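Long-range contact in pirin-like protein (Geobacillus kaustophilus, PDB 2P17), which is of unknown function but belongs to the pirin family of cupin-fold proteins and binds one iron cation per subunit: residues 182-190 with 238-246. Residues are numbered along the deposited sequence; the frame is centred on the assembly and turned at random.
Sequences QDLPGHYNG and LLYAGEPVN
An antiparallel strand pairing, continued by side-chain contacts, joins Asn189 and Gly190 to the end of strand 235-242, deep in the C-terminal cupin domain. Asn189 and Gly242 form a hydrogen-bonded pair. Asn189 N reaches Gly242 O at 2.9 Å, and Gly242 N reaches Asn189 O. Gly190 and Ala241 follow as a non-hydrogen-bonded pair, their CA atoms 3.8 Å apart. Strand 179-185 lies across from 235-242 in the cupin beta-barrel, and their side chains meet between them. Leu184 CD2 meets Ala241 CB at 3.6 Å. The aliphatic CG of Gln182 rests on Leu239 CD1, while its amide bonds to Ser154. A type I turn, Pro185 to Tyr188, links the two strands. The Tyr188 ring lies between Pro185 CD on one face and the Gly242-Glu243 backbone on the other. Its CD1 lies over one His187 ring face. Replacing Tyr188 with alanine would probably open a gap between Pro185 and Gly242 and uncover that face of His187. His187 NE2 donates to Glu243 OE2 at 2.9 Å, and OE2 accepts with its anti lone pair. With CG anti to the backbone N (chi1 177°), the extended Glu243 chain carries the carboxylate to the imidazole edge. Pro244 CD packs 3.1 Å from His187 O.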
# COMPACT_ATOMS: atom_id res chain seq x y z
N GLN A 182 -7.98 13.05 3.44
CA GLN A 182 -6.74 12.90 2.67
C GLN A 182 -6.84 13.66 1.34
O GLN A 182 -7.77 13.44 0.57
CB GLN A 182 -6.47 11.42 2.41
CG GLN A 182 -5.27 11.18 1.50
CD GLN A 182 -3.94 11.55 2.13
OE1 GLN A 182 -3.72 11.31 3.32
NE2 GLN A 182 -3.04 12.12 1.34
N ASP A 183 -5.86 14.53 1.09
CA ASP A 183 -5.74 15.25 -0.19
C ASP A 183 -5.04 14.39 -1.24
O ASP A 183 -4.10 13.67 -0.92
CB ASP A 183 -4.97 16.56 -0.02
CG ASP A 183 -3.60 16.35 0.62
OD1 ASP A 183 -3.53 15.64 1.65
OD2 ASP A 183 -2.61 16.89 0.09
N LEU A 184 -5.52 14.47 -2.48
CA LEU A 184 -4.87 13.78 -3.59
C LEU A 184 -4.91 14.65 -4.83
O LEU A 184 -5.93 15.24 -5.12
CB LEU A 184 -5.59 12.48 -3.93
CG LEU A 184 -5.54 11.37 -2.88
CD1 LEU A 184 -6.48 10.27 -3.31
CD2 LEU A 184 -4.10 10.84 -2.70
N PRO A 185 -3.79 14.71 -5.58
CA PRO A 185 -3.83 15.37 -6.89
C PRO A 185 -4.87 14.68 -7.78
O PRO A 185 -5.03 13.46 -7.69
CB PRO A 185 -2.43 15.17 -7.43
CG PRO A 185 -1.57 14.99 -6.19
CD PRO A 185 -2.44 14.23 -5.23
N GLY A 186 -5.55 15.44 -8.62
CA GLY A 186 -6.67 14.89 -9.39
C GLY A 186 -6.33 13.73 -10.31
O GLY A 186 -7.18 12.86 -10.58
N HIS A 187 -5.09 13.69 -10.79
CA HIS A 187 -4.70 12.65 -11.73
C HIS A 187 -4.24 11.37 -11.03
O HIS A 187 -4.03 10.34 -11.69
CB HIS A 187 -3.63 13.16 -12.69
CG HIS A 187 -2.30 13.41 -12.05
ND1 HIS A 187 -2.12 14.35 -11.05
CD2 HIS A 187 -1.09 12.85 -12.26
CE1 HIS A 187 -0.86 14.36 -10.68
NE2 HIS A 187 -0.21 13.45 -11.39
N TYR A 188 -4.08 11.40 -9.70
CA TYR A 188 -3.68 10.18 -8.99
C TYR A 188 -4.81 9.15 -9.05
O TYR A 188 -6.00 9.48 -9.03
CB TYR A 188 -3.35 10.47 -7.53
CG TYR A 188 -1.93 10.90 -7.22
CD1 TYR A 188 -1.18 11.67 -8.10
CD2 TYR A 188 -1.35 10.55 -5.99
CE1 TYR A 188 0.11 12.07 -7.76
CE2 TYR A 188 -0.06 10.95 -5.65
CZ TYR A 188 0.66 11.71 -6.54
OH TYR A 188 1.94 12.13 -6.21
N ASN A 189 -4.40 7.89 -9.08
CA ASN A 189 -5.29 6.75 -9.11
C ASN A 189 -5.03 5.97 -7.84
O ASN A 189 -3.88 5.69 -7.51
CB ASN A 189 -4.99 5.92 -10.36
CG ASN A 189 -5.96 4.75 -10.56
OD1 ASN A 189 -7.09 4.77 -10.08
ND2 ASN A 189 -5.53 3.76 -11.32
N GLY A 190 -6.08 5.60 -7.11
CA GLY A 190 -5.85 4.91 -5.85
C GLY A 190 -7.02 4.20 -5.24
O GLY A 190 -8.10 4.07 -5.83
N LEU A 238 -4.92 1.31 5.20
CA LEU A 238 -3.84 1.80 4.34
C LEU A 238 -4.44 2.40 3.08
O LEU A 238 -5.28 1.79 2.44
CB LEU A 238 -2.89 0.66 3.98
CG LEU A 238 -2.07 0.08 5.13
CD1 LEU A 238 -1.49 -1.25 4.70
CD2 LEU A 238 -0.98 1.04 5.57
N LEU A 239 -4.01 3.61 2.74
CA LEU A 239 -4.43 4.27 1.51
C LEU A 239 -3.23 4.34 0.57
O LEU A 239 -2.14 4.78 0.97
CB LEU A 239 -4.96 5.68 1.80
CG LEU A 239 -5.52 6.54 0.65
CD1 LEU A 239 -6.59 7.49 1.16
CD2 LEU A 239 -4.40 7.32 -0.04
N TYR A 240 -3.45 3.93 -0.68
CA TYR A 240 -2.41 3.92 -1.71
C TYR A 240 -2.93 4.71 -2.89
O TYR A 240 -4.02 4.43 -3.38
CB TYR A 240 -2.16 2.52 -2.21
CG TYR A 240 -1.71 1.47 -1.22
CD1 TYR A 240 -0.35 1.18 -1.07
CD2 TYR A 240 -2.63 0.71 -0.50
CE1 TYR A 240 0.07 0.15 -0.20
CE2 TYR A 240 -2.22 -0.31 0.36
CZ TYR A 240 -0.86 -0.58 0.51
OH TYR A 240 -0.46 -1.59 1.35
N ALA A 241 -2.16 5.69 -3.38
CA ALA A 241 -2.55 6.41 -4.58
C ALA A 241 -1.31 6.85 -5.30
O ALA A 241 -0.33 7.22 -4.66
CB ALA A 241 -3.41 7.61 -4.21
N GLY A 242 -1.31 6.80 -6.62
CA GLY A 242 -0.11 7.13 -7.35
C GLY A 242 -0.38 7.78 -8.68
O GLY A 242 -1.50 7.76 -9.19
N GLU A 243 0.67 8.33 -9.26
CA GLU A 243 0.58 8.96 -10.57
C GLU A 243 0.63 7.89 -11.65
O GLU A 243 1.62 7.17 -11.75
CB GLU A 243 1.75 9.90 -10.73
CG GLU A 243 1.82 10.57 -12.08
CD GLU A 243 2.88 11.63 -12.09
OE1 GLU A 243 4.05 11.29 -12.32
OE2 GLU A 243 2.54 12.82 -11.86
N PRO A 244 -0.44 7.76 -12.47
CA PRO A 244 -0.38 6.78 -13.56
C PRO A 244 0.80 6.95 -14.51
O PRO A 244 1.21 8.07 -14.80
CB PRO A 244 -1.70 7.00 -14.31
CG PRO A 244 -2.63 7.52 -13.25
CD PRO A 244 -1.75 8.44 -12.43
N VAL A 245 1.33 5.81 -14.96
CA VAL A 245 2.47 5.77 -15.88
C VAL A 245 1.99 6.04 -17.30
O VAL A 245 2.67 6.71 -18.08
CB VAL A 245 3.23 4.43 -15.78
CG1 VAL A 245 4.33 4.36 -16.81
CG2 VAL A 245 3.80 4.25 -14.38
N ASN A 246 0.79 5.54 -17.63
CA ASN A 246 0.20 5.76 -18.95
C ASN A 246 1.07 5.21 -20.09
O ASN A 246 1.24 5.86 -21.13
CB ASN A 246 -0.13 7.25 -19.14
CG ASN A 246 -1.26 7.72 -18.23
OD1 ASN A 246 -2.29 7.05 -18.11
ND2 ASN A 246 -1.08 8.86 -17.60